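PDB 4XYH: kinetochore protein Mis16, which binds histone H4 and, independently, the CENP-A-specific chaperone Scm3, and so probably takes part in loading CENP-A at centromeres. Local coordinates for residues Thr55-Gly61 with Asp387-Asn393; Arg138-Gln142 with Trp190-Gly196; Thr205-Asp211 with Val225-Tyr231; Val284-Ala288 with Glu327-Val331. All coordinates share one frame; numbering follows the deposited sequence.

Contact 1: Thr55-Gly61 with Asp387-Asn393; sequences TVEWFPG and DLSWNPN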
# COMPACT_ATOMS: atom_id res chain seq x y z
N THR A 55 1.08 -7.99 -0.08
CA THR A 55 -0.00 -7.01 0.05
C THR A 55 -0.77 -7.17 1.37
O THR A 55 -0.90 -8.28 1.91
CB THR A 55 -0.99 -7.13 -1.15
OG1 THR A 55 -2.01 -6.11 -1.06
CG2 THR A 55 -1.64 -8.55 -1.19
N VAL A 56 -1.28 -6.05 1.89
CA VAL A 56 -2.12 -6.09 3.08
C VAL A 56 -3.05 -4.88 3.05
O VAL A 56 -2.66 -3.80 2.63
CB VAL A 56 -1.28 -6.09 4.40
CG1 VAL A 56 -0.50 -4.79 4.58
CG2 VAL A 56 -2.19 -6.30 5.61
N GLU A 57 -4.28 -5.10 3.49
CA GLU A 57 -5.28 -4.04 3.56
C GLU A 57 -6.28 -4.42 4.65
O GLU A 57 -6.72 -5.57 4.71
CB GLU A 57 -5.99 -3.84 2.22
CG GLU A 57 -6.67 -2.48 2.09
CD GLU A 57 -7.48 -2.32 0.80
OE1 GLU A 57 -7.78 -3.34 0.17
OE2 GLU A 57 -7.82 -1.17 0.43
N TRP A 58 -6.60 -3.45 5.51
CA TRP A 58 -7.66 -3.63 6.52
C TRP A 58 -9.03 -3.51 5.88
O TRP A 58 -9.27 -2.57 5.13
CB TRP A 58 -7.57 -2.59 7.64
CG TRP A 58 -6.39 -2.69 8.51
CD1 TRP A 58 -5.21 -2.03 8.37
CD2 TRP A 58 -6.27 -3.49 9.68
NE1 TRP A 58 -4.35 -2.37 9.39
CE2 TRP A 58 -4.98 -3.27 10.21
CE3 TRP A 58 -7.12 -4.37 10.35
CZ2 TRP A 58 -4.52 -3.89 11.36
CZ3 TRP A 58 -6.67 -4.99 11.49
CH2 TRP A 58 -5.38 -4.75 11.99
N PHE A 59 -9.93 -4.44 6.20
CA PHE A 59 -11.32 -4.27 5.84
C PHE A 59 -12.02 -3.31 6.82
O PHE A 59 -11.72 -3.30 8.02
CB PHE A 59 -12.06 -5.61 5.85
CG PHE A 59 -11.79 -6.49 4.66
CD1 PHE A 59 -12.47 -6.30 3.47
CD2 PHE A 59 -10.86 -7.53 4.74
CE1 PHE A 59 -12.25 -7.13 2.37
CE2 PHE A 59 -10.63 -8.36 3.65
CZ PHE A 59 -11.33 -8.16 2.46
N PRO A 60 -12.95 -2.50 6.31
CA PRO A 60 -13.76 -1.66 7.21
C PRO A 60 -14.67 -2.53 8.08
O PRO A 60 -15.16 -3.57 7.60
CB PRO A 60 -14.59 -0.80 6.25
CG PRO A 60 -13.96 -0.93 4.93
CD PRO A 60 -13.31 -2.29 4.90
N GLY A 61 -14.90 -2.12 9.32
CA GLY A 61 -15.88 -2.80 10.16
C GLY A 61 -15.29 -3.71 11.23
O GLY A 61 -14.12 -4.04 11.18
N ASP A 387 4.60 -3.87 2.35
CA ASP A 387 3.33 -3.14 2.28
C ASP A 387 2.89 -2.77 3.69
O ASP A 387 3.40 -3.33 4.68
CB ASP A 387 2.24 -3.97 1.58
CG ASP A 387 1.11 -3.09 1.01
OD1 ASP A 387 1.28 -1.86 0.92
OD2 ASP A 387 0.04 -3.65 0.63
N LEU A 388 1.97 -1.82 3.80
CA LEU A 388 1.40 -1.47 5.10
C LEU A 388 0.03 -0.84 4.92
O LEU A 388 -0.31 -0.35 3.84
CB LEU A 388 2.32 -0.54 5.90
CG LEU A 388 3.01 0.65 5.25
CD1 LEU A 388 2.03 1.65 4.73
CD2 LEU A 388 3.95 1.33 6.24
N SER A 389 -0.73 -0.85 6.00
CA SER A 389 -2.10 -0.38 5.93
C SER A 389 -2.53 0.23 7.26
O SER A 389 -2.39 -0.40 8.31
CB SER A 389 -3.02 -1.54 5.53
OG SER A 389 -4.38 -1.16 5.49
N TRP A 390 -3.06 1.45 7.23
CA TRP A 390 -3.74 2.02 8.39
C TRP A 390 -5.06 1.31 8.64
O TRP A 390 -5.84 1.13 7.73
CB TRP A 390 -4.04 3.49 8.20
CG TRP A 390 -2.89 4.39 8.36
CD1 TRP A 390 -2.09 4.89 7.37
CD2 TRP A 390 -2.43 4.95 9.59
NE1 TRP A 390 -1.15 5.73 7.91
CE2 TRP A 390 -1.32 5.78 9.27
CE3 TRP A 390 -2.83 4.84 10.92
CZ2 TRP A 390 -0.62 6.48 10.24
CZ3 TRP A 390 -2.12 5.54 11.89
CH2 TRP A 390 -1.03 6.35 11.54
N ASN A 391 -5.31 0.92 9.88
CA ASN A 391 -6.61 0.41 10.30
C ASN A 391 -7.61 1.57 10.37
O ASN A 391 -7.38 2.53 11.10
CB ASN A 391 -6.46 -0.30 11.66
CG ASN A 391 -7.74 -0.93 12.16
OD1 ASN A 391 -8.82 -0.40 11.96
ND2 ASN A 391 -7.62 -2.07 12.84
N PRO A 392 -8.69 1.52 9.58
CA PRO A 392 -9.66 2.63 9.56
C PRO A 392 -10.67 2.58 10.71
O PRO A 392 -11.43 3.53 10.92
CB PRO A 392 -10.38 2.43 8.22
CG PRO A 392 -10.42 0.92 8.09
CD PRO A 392 -9.07 0.45 8.64
N ASN A 393 -10.67 1.47 11.44
CA ASN A 393 -11.63 1.20 12.50
C ASN A 393 -11.18 1.68 13.87
O ASN A 393 -12.00 2.07 14.69
CB ASN A 393 -11.91 -0.30 12.57
CG ASN A 393 -12.31 -0.89 11.23
OD1 ASN A 393 -13.17 -0.35 10.53
ND2 ASN A 393 -11.68 -2.01 10.86
O HOH W 1 -2.84 -1.10 1.91
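T55 meets D387 through its CA, 3.4 Å from D387 OD2. The same carboxylate oxygen accepts the backbone N-H of V56, V56 N to D387 OD2 3.0 Å, on its anti side. R138 NH2 makes a salt bridge to this oxygen. V56 is the apolar neighbour: its CG1 lies 3.9 Å from L388 CA. V56 O takes no backbone N-H from the other strand; a water joins it to L388 O. The two strands run nearly parallel, 6° apart, yet they belong to different sheets. Each is the innermost strand of a blade, as expected in a WD-repeat beta propeller. E57 turns away, and its OE1 bonds to F139 N. W58 has the largest share of the packing. Its backbone N donates to S389 OG (W58 N to S389 OG 3.2 Å); that hydroxyl oxygen reaches across because it stands anti to S389 N (chi1 178°). W58 NE1 makes a weak, bent bond to S389 O at the ring edge. N391 covers one face of the indole: its CB sits over the five-membered ring, 3.6 Å from the centroid, and its ND2 lies above the six-membered ring toward the rim. P392 CD packs on W58 CB, 3.5 Å away. F59 O accepts from N393 ND2, in the plane of both amide and carbonyl. G61 N donates to N393 OD1 at 2.8 Å, from above the carbonyl plane.

Contact 2: Arg138-Gln142 with Trp190-Gly196; sequences RFMPQ and WNFIQEG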
# COMPACT_ATOMS: atom_id res chain seq x y z
N ARG A 138 -6.79 -5.10 -3.55
CA ARG A 138 -7.56 -3.98 -3.00
C ARG A 138 -9.08 -4.20 -3.12
O ARG A 138 -9.56 -4.61 -4.18
CB ARG A 138 -7.16 -2.69 -3.73
CG ARG A 138 -5.69 -2.27 -3.54
CD ARG A 138 -5.43 -1.83 -2.09
NE ARG A 138 -4.07 -1.38 -1.82
CZ ARG A 138 -3.12 -2.14 -1.26
NH1 ARG A 138 -3.38 -3.40 -0.92
NH2 ARG A 138 -1.91 -1.64 -1.04
N PHE A 139 -9.83 -3.91 -2.05
CA PHE A 139 -11.28 -4.12 -2.08
C PHE A 139 -11.98 -2.87 -2.66
O PHE A 139 -11.51 -1.76 -2.49
CB PHE A 139 -11.82 -4.46 -0.67
CG PHE A 139 -11.67 -3.33 0.34
CD1 PHE A 139 -12.52 -2.23 0.31
CD2 PHE A 139 -10.69 -3.39 1.33
CE1 PHE A 139 -12.37 -1.18 1.23
CE2 PHE A 139 -10.54 -2.35 2.26
CZ PHE A 139 -11.38 -1.24 2.21
N MET A 140 -13.07 -3.06 -3.39
CA MET A 140 -13.79 -1.90 -3.94
C MET A 140 -14.39 -1.10 -2.77
O MET A 140 -15.06 -1.69 -1.93
CB MET A 140 -14.87 -2.36 -4.90
CG MET A 140 -15.50 -1.25 -5.69
SD MET A 140 -16.64 -1.89 -6.91
CE MET A 140 -18.06 -2.26 -5.87
N PRO A 141 -14.07 0.20 -2.65
CA PRO A 141 -14.53 0.94 -1.47
C PRO A 141 -16.06 1.02 -1.32
O PRO A 141 -16.53 1.03 -0.20
CB PRO A 141 -13.93 2.35 -1.65
CG PRO A 141 -13.38 2.40 -3.02
CD PRO A 141 -13.09 0.97 -3.43
N GLN A 142 -16.81 1.03 -2.42
CA GLN A 142 -18.28 1.09 -2.37
C GLN A 142 -18.92 -0.25 -2.03
O GLN A 142 -20.11 -0.33 -1.78
CB GLN A 142 -18.84 1.60 -3.70
CG GLN A 142 -18.36 2.99 -4.10
CD GLN A 142 -17.09 2.96 -4.95
OE1 GLN A 142 -16.40 1.94 -5.05
NE2 GLN A 142 -16.80 4.09 -5.60
N TRP A 190 -8.80 1.61 -6.97
CA TRP A 190 -10.20 1.85 -7.31
C TRP A 190 -10.54 3.34 -7.36
O TRP A 190 -9.91 4.17 -6.68
CB TRP A 190 -11.12 1.19 -6.32
CG TRP A 190 -11.11 -0.29 -6.34
CD1 TRP A 190 -10.37 -1.12 -5.55
CD2 TRP A 190 -11.91 -1.13 -7.17
NE1 TRP A 190 -10.67 -2.44 -5.84
CE2 TRP A 190 -11.61 -2.47 -6.84
CE3 TRP A 190 -12.87 -0.89 -8.16
CZ2 TRP A 190 -12.23 -3.55 -7.47
CZ3 TRP A 190 -13.48 -1.97 -8.79
CH2 TRP A 190 -13.15 -3.28 -8.43
N ASN A 191 -11.55 3.65 -8.17
CA ASN A 191 -12.16 4.96 -8.21
C ASN A 191 -13.13 5.11 -7.03
O ASN A 191 -13.98 4.24 -6.81
CB ASN A 191 -12.86 5.15 -9.56
CG ASN A 191 -13.23 6.60 -9.85
OD1 ASN A 191 -13.88 7.27 -9.04
ND2 ASN A 191 -12.79 7.09 -11.00
N PHE A 192 -13.00 6.19 -6.27
CA PHE A 192 -13.83 6.39 -5.07
C PHE A 192 -15.20 7.03 -5.37
O PHE A 192 -16.11 6.97 -4.56
CB PHE A 192 -13.08 7.24 -4.05
CG PHE A 192 -11.80 6.61 -3.58
CD1 PHE A 192 -11.82 5.65 -2.57
CD2 PHE A 192 -10.58 6.96 -4.15
CE1 PHE A 192 -10.64 5.05 -2.14
CE2 PHE A 192 -9.40 6.38 -3.72
CZ PHE A 192 -9.43 5.41 -2.71
N ILE A 193 -15.32 7.65 -6.54
CA ILE A 193 -16.56 8.33 -6.93
C ILE A 193 -17.39 7.49 -7.90
O ILE A 193 -18.61 7.35 -7.74
CB ILE A 193 -16.24 9.69 -7.57
CG1 ILE A 193 -15.45 10.56 -6.59
CG2 ILE A 193 -17.52 10.37 -8.04
CD1 ILE A 193 -16.07 10.63 -5.20
N GLN A 194 -16.73 6.91 -8.89
CA GLN A 194 -17.40 6.13 -9.92
C GLN A 194 -17.23 4.64 -9.63
O GLN A 194 -16.22 4.02 -10.00
CB GLN A 194 -16.84 6.51 -11.29
CG GLN A 194 -17.66 6.00 -12.46
CD GLN A 194 -17.23 6.61 -13.79
OE1 GLN A 194 -16.54 7.65 -13.83
NE2 GLN A 194 -17.62 5.97 -14.90
N GLU A 195 -18.23 4.07 -8.94
CA GLU A 195 -18.21 2.67 -8.54
C GLU A 195 -17.96 1.73 -9.71
O GLU A 195 -18.60 1.83 -10.75
CB GLU A 195 -19.53 2.29 -7.87
CG GLU A 195 -19.57 0.85 -7.45
CD GLU A 195 -20.81 0.52 -6.62
OE1 GLU A 195 -21.34 1.43 -5.95
OE2 GLU A 195 -21.24 -0.65 -6.65
N GLY A 196 -17.00 0.82 -9.53
CA GLY A 196 -16.71 -0.17 -10.54
C GLY A 196 -15.56 0.19 -11.46
O GLY A 196 -15.09 -0.64 -12.23
O HOH W 2 -15.03 1.58 -7.43
O HOH W 3 -19.10 5.89 -5.51
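Two neighbouring blades of the propeller meet here: the innermost strand 136-140 of one blade lies against the turn after strand 187-190 of the next. W190 NE1 donates to R138 O at 2.9 Å, in the ring plane and nearly straight at 168°. The donor stands well above the R138 carbonyl plane. M140 crosses one indole face. Its CA lies 3.6 Å from the centroid of the five-membered ring, almost on the normal. With CG anti to the M140 backbone N (chi1 -170°), the chain runs on over the six-membered ring, and M140 SD makes an oblique Met-aromatic contact there. P141 CD packs on W190 CB, while P141 CG touches F192 CD1 at 3.6 Å. An alanine in place of this tryptophan would take away the donor to R138 O and is likely to leave a gap beside M140 and P141. Q142 bends at chi2 and puts its amide against the turn. Q142 NE2 donates to N191 O at 3.1 Å, close to the amide plane. A water links Q142 OE1, N191 O and G196 N. N191 OD1 accepts from I193 N and Q194 N, an Asx turn, while its ND2 donates to E248 O. Such Asx bonding after an inner strand, with a tryptophan wedged toward the preceding blade, recurs in this propeller at W390 and N391.

Contact 3: Thr205-Asp211 with Val225-Tyr231; sequences TSICVWD and VAPVSVY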
# COMPACT_ATOMS: atom_id res chain seq x y z
N THR A 205 4.95 -0.50 -18.44
CA THR A 205 4.95 0.98 -18.47
C THR A 205 3.60 1.60 -18.88
O THR A 205 3.47 2.83 -18.93
CB THR A 205 6.06 1.59 -19.41
OG1 THR A 205 5.58 1.65 -20.76
CG2 THR A 205 7.39 0.80 -19.35
N SER A 206 2.60 0.78 -19.16
CA SER A 206 1.28 1.32 -19.49
C SER A 206 0.41 1.48 -18.24
O SER A 206 0.74 0.98 -17.17
CB SER A 206 0.56 0.44 -20.51
OG SER A 206 0.14 -0.78 -19.92
N ILE A 207 -0.71 2.19 -18.41
CA ILE A 207 -1.72 2.35 -17.38
C ILE A 207 -3.05 1.99 -18.01
O ILE A 207 -3.42 2.55 -19.04
CB ILE A 207 -1.80 3.80 -16.84
CG1 ILE A 207 -0.57 4.18 -16.03
CG2 ILE A 207 -3.04 3.97 -15.99
CD1 ILE A 207 -0.47 5.69 -15.75
N CYS A 208 -3.77 1.05 -17.40
CA CYS A 208 -5.07 0.72 -17.93
C CYS A 208 -6.16 1.21 -17.01
O CYS A 208 -6.02 1.15 -15.80
CB CYS A 208 -5.21 -0.78 -18.15
SG CYS A 208 -4.10 -1.44 -19.39
N VAL A 209 -7.25 1.70 -17.59
CA VAL A 209 -8.43 2.05 -16.81
C VAL A 209 -9.53 1.05 -17.18
O VAL A 209 -9.75 0.78 -18.36
CB VAL A 209 -8.90 3.49 -17.05
CG1 VAL A 209 -10.23 3.76 -16.33
CG2 VAL A 209 -7.82 4.49 -16.59
N TRP A 210 -10.17 0.50 -16.16
CA TRP A 210 -11.11 -0.59 -16.32
C TRP A 210 -12.47 -0.20 -15.77
O TRP A 210 -12.59 0.66 -14.90
CB TRP A 210 -10.61 -1.85 -15.59
CG TRP A 210 -9.16 -2.26 -15.88
CD1 TRP A 210 -8.04 -1.83 -15.21
CD2 TRP A 210 -8.70 -3.21 -16.86
NE1 TRP A 210 -6.92 -2.45 -15.72
CE2 TRP A 210 -7.30 -3.29 -16.74
CE3 TRP A 210 -9.35 -3.97 -17.84
CZ2 TRP A 210 -6.53 -4.11 -17.56
CZ3 TRP A 210 -8.59 -4.80 -18.65
CH2 TRP A 210 -7.18 -4.86 -18.50
N ASP A 211 -13.52 -0.85 -16.26
CA ASP A 211 -14.85 -0.59 -15.74
C ASP A 211 -15.63 -1.90 -15.65
O ASP A 211 -15.85 -2.56 -16.65
CB ASP A 211 -15.57 0.43 -16.63
CG ASP A 211 -16.94 0.81 -16.10
OD1 ASP A 211 -17.27 0.51 -14.93
OD2 ASP A 211 -17.70 1.45 -16.87
N VAL A 225 -12.24 -9.17 -19.50
CA VAL A 225 -12.56 -7.75 -19.54
C VAL A 225 -11.43 -7.02 -20.25
O VAL A 225 -10.25 -7.30 -20.02
CB VAL A 225 -12.77 -7.17 -18.12
CG1 VAL A 225 -13.03 -5.67 -18.18
CG2 VAL A 225 -13.91 -7.88 -17.44
N ALA A 226 -11.82 -6.09 -21.12
CA ALA A 226 -10.87 -5.27 -21.86
C ALA A 226 -10.85 -3.89 -21.23
O ALA A 226 -11.84 -3.47 -20.62
CB ALA A 226 -11.26 -5.20 -23.34
N PRO A 227 -9.73 -3.18 -21.35
CA PRO A 227 -9.73 -1.86 -20.70
C PRO A 227 -10.60 -0.86 -21.43
O PRO A 227 -10.83 -0.99 -22.62
CB PRO A 227 -8.26 -1.43 -20.74
CG PRO A 227 -7.60 -2.33 -21.77
CD PRO A 227 -8.38 -3.60 -21.79
N VAL A 228 -11.09 0.13 -20.70
CA VAL A 228 -11.79 1.27 -21.25
C VAL A 228 -10.80 2.29 -21.84
O VAL A 228 -11.05 2.89 -22.88
CB VAL A 228 -12.68 1.91 -20.17
CG1 VAL A 228 -12.93 3.37 -20.43
CG2 VAL A 228 -13.99 1.13 -20.03
N SER A 229 -9.65 2.47 -21.18
CA SER A 229 -8.58 3.31 -21.71
C SER A 229 -7.23 2.68 -21.42
O SER A 229 -7.07 1.97 -20.41
CB SER A 229 -8.62 4.72 -21.11
OG SER A 229 -9.94 5.19 -21.01
N VAL A 230 -6.25 2.91 -22.28
CA VAL A 230 -4.89 2.59 -21.87
C VAL A 230 -3.96 3.74 -22.26
O VAL A 230 -4.03 4.29 -23.37
CB VAL A 230 -4.41 1.20 -22.43
CG1 VAL A 230 -5.49 0.53 -23.27
CG2 VAL A 230 -3.12 1.29 -23.14
N TYR A 231 -3.16 4.17 -21.29
CA TYR A 231 -2.28 5.31 -21.46
C TYR A 231 -0.83 4.88 -21.51
O TYR A 231 -0.38 4.05 -20.71
CB TYR A 231 -2.48 6.31 -20.32
CG TYR A 231 -3.89 6.84 -20.18
CD1 TYR A 231 -4.52 7.49 -21.22
CD2 TYR A 231 -4.58 6.71 -18.98
CE1 TYR A 231 -5.81 7.98 -21.09
CE2 TYR A 231 -5.86 7.18 -18.83
CZ TYR A 231 -6.48 7.81 -19.89
OH TYR A 231 -7.76 8.30 -19.74
O HOH W 4 1.64 4.99 -18.85
O HOH W 5 -13.43 -2.19 -18.68
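V209 O is gripped by two backbone N-H groups. V228 N lies 2.8 Å from V209 O, nearly in line with the C=O but with a bent N-H (138°). The bond from S229 N to V209 O is longer, 3.3 Å, with a straighter N-H. V228 and S229 thus share one partner, a classic beta bulge. In the antiparallel pairing beyond it, V209 N donates to S229 O, and I207 and Y231 exchange two bonds, the shorter being Y231 N to I207 O at 2.8 Å. C208 and V230 form the non-hydrogen-bonded pair between them, with C208 SG 4.0 Å from V230 CB. On the opposite face V209 CG2 touches the Y231 ring at CE2, also 4.0 Å away. The bulge leads into P227, which lies alongside W210. P227 CB sits over one face of the six-membered ring, and P227 CD is 3.4 Å from W210 CZ3. The indole turns this way because its CG stands anti to the carbonyl carbon (chi1 -49°). V225 O meets the ring edge at W210 CZ3. A water joins D211 N to A226 O where direct pairing has ended. Strand 229-231 is the outer edge strand of its blade, 187-190 the inner one. W210 NE1 bonds to T200 on strand 197-201. V225 pairs with strand 176-178 of the preceding blade, so the chain passes here between blades. I207 meets strand 250-255 of the following blade.

Contact 4: Val284-Ala288 with Glu327-Val331; sequences VNGVA and EVYNV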
# COMPACT_ATOMS: atom_id res chain seq x y z
N VAL A 284 10.59 6.77 -8.44
CA VAL A 284 9.54 7.08 -7.48
C VAL A 284 8.68 5.84 -7.25
O VAL A 284 8.05 5.35 -8.20
CB VAL A 284 8.67 8.24 -7.97
CG1 VAL A 284 7.77 8.72 -6.84
CG2 VAL A 284 9.55 9.38 -8.46
N ASN A 285 8.65 5.36 -6.01
CA ASN A 285 8.03 4.07 -5.68
C ASN A 285 6.59 4.12 -5.22
O ASN A 285 5.86 3.15 -5.40
CB ASN A 285 8.86 3.36 -4.60
CG ASN A 285 10.24 2.99 -5.09
OD1 ASN A 285 10.41 2.63 -6.26
ND2 ASN A 285 11.23 3.10 -4.22
N GLY A 286 6.17 5.22 -4.60
CA GLY A 286 4.82 5.31 -4.09
C GLY A 286 4.27 6.72 -4.16
O GLY A 286 5.03 7.70 -4.23
N VAL A 287 2.94 6.82 -4.15
CA VAL A 287 2.26 8.10 -4.20
C VAL A 287 0.97 7.99 -3.40
O VAL A 287 0.33 6.94 -3.39
CB VAL A 287 1.98 8.53 -5.66
CG1 VAL A 287 1.16 7.45 -6.37
CG2 VAL A 287 1.28 9.91 -5.73
N ALA A 288 0.58 9.07 -2.74
CA ALA A 288 -0.60 9.04 -1.89
C ALA A 288 -1.20 10.43 -1.71
O ALA A 288 -0.50 11.39 -1.34
CB ALA A 288 -0.27 8.42 -0.54
N GLU A 327 15.99 3.09 0.01
CA GLU A 327 14.79 3.34 -0.78
C GLU A 327 13.54 3.38 0.07
O GLU A 327 13.30 2.49 0.90
CB GLU A 327 14.61 2.27 -1.85
CG GLU A 327 15.67 2.24 -2.91
CD GLU A 327 15.24 1.48 -4.16
OE1 GLU A 327 14.06 1.64 -4.59
OE2 GLU A 327 16.09 0.73 -4.70
N VAL A 328 12.73 4.41 -0.14
CA VAL A 328 11.41 4.45 0.45
C VAL A 328 10.43 3.87 -0.55
O VAL A 328 10.46 4.20 -1.74
CB VAL A 328 11.01 5.86 0.86
CG1 VAL A 328 9.71 5.83 1.68
CG2 VAL A 328 12.14 6.50 1.65
N TYR A 329 9.56 2.99 -0.05
CA TYR A 329 8.64 2.25 -0.89
C TYR A 329 7.17 2.67 -0.67
O TYR A 329 6.53 3.19 -1.57
CB TYR A 329 8.81 0.75 -0.63
CG TYR A 329 8.07 -0.15 -1.60
CD1 TYR A 329 8.37 -0.13 -2.96
CD2 TYR A 329 7.09 -1.05 -1.15
CE1 TYR A 329 7.69 -0.97 -3.86
CE2 TYR A 329 6.41 -1.90 -2.05
CZ TYR A 329 6.71 -1.85 -3.40
OH TYR A 329 6.05 -2.68 -4.30
N ASN A 330 6.66 2.45 0.52
CA ASN A 330 5.26 2.71 0.79
C ASN A 330 5.07 4.10 1.40
O ASN A 330 5.93 4.60 2.12
CB ASN A 330 4.68 1.64 1.73
CG ASN A 330 4.82 0.22 1.17
OD1 ASN A 330 5.34 -0.69 1.84
ND2 ASN A 330 4.35 0.03 -0.06
N VAL A 331 3.94 4.71 1.11
CA VAL A 331 3.57 5.96 1.74
C VAL A 331 2.06 5.94 1.91
O VAL A 331 1.33 5.68 0.97
CB VAL A 331 4.05 7.19 0.91
CG1 VAL A 331 3.58 7.12 -0.56
CG2 VAL A 331 3.63 8.47 1.57
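N285 ND2 makes both hydrogen bonds between 284-288 and 327-331. The shorter goes to V328 O, 2.8 Å from N285 ND2, with a nearly straight N-H (167°). V328 O lies in the amide plane of N285, but the donor stands above the V328 carbonyl plane. The second goes to E327 OE1, 3.2 Å from N285 ND2. It uses the anti lone pair of that oxygen, and amide and carboxylate are nearly coplanar, 22° apart. Both amide hydrogens are therefore used. N285 CG is anti to its carbonyl carbon (chi1 -65°), which lets the amide reach the start of the other strand. A leucine in its place would offer no N-H and is likely to leave V328 O and E327 OE1 without this donor. N285 CB packs on Y329 CD1 at 3.9 Å. The backbones run nearly parallel but do not pair. Each bonds within its own WD-repeat blade: N285 and G286 both face A300 in a classic beta bulge, and Y329 and N330 both face S344 in another. V287 N donates to D240 of the preceding blade, and A288 O accepts from W333 NE1 of the following one. The rest is close packing without further hydrogen bonds between the two segments. G286 is close to Y329 O, and a CB on it would clash there. V331 CG1 lies 3.7 Å from G286 C. The chemistry implies that side-chain donors, the N285 amide here and the W333 indole further on, join the inner strands in place of backbone pairing.

Contacts 1, 2 and 4 join neighbouring blades near their inner strands, whereas contact 3 lies mainly within one blade at its outer edge. Contacts 1 and 4 are buried, each centred about 9 Å from the chain centre; contacts 2 and 3 are partly buried, at about 15 and 20 Å. The chemistry follows. Contact 3 has the regular backbone pairing of a sheet, while the other three rely on side chains to reach across. Contacts 1 and 2 combine an indole with side-chain amides, while contact 4 has an amide and no indole among its segments. Contacts 1 and 2 touch through the D387-R138 salt bridge. Contacts 2 and 3 share the blade whose strands run from 187-190 out to 229-231.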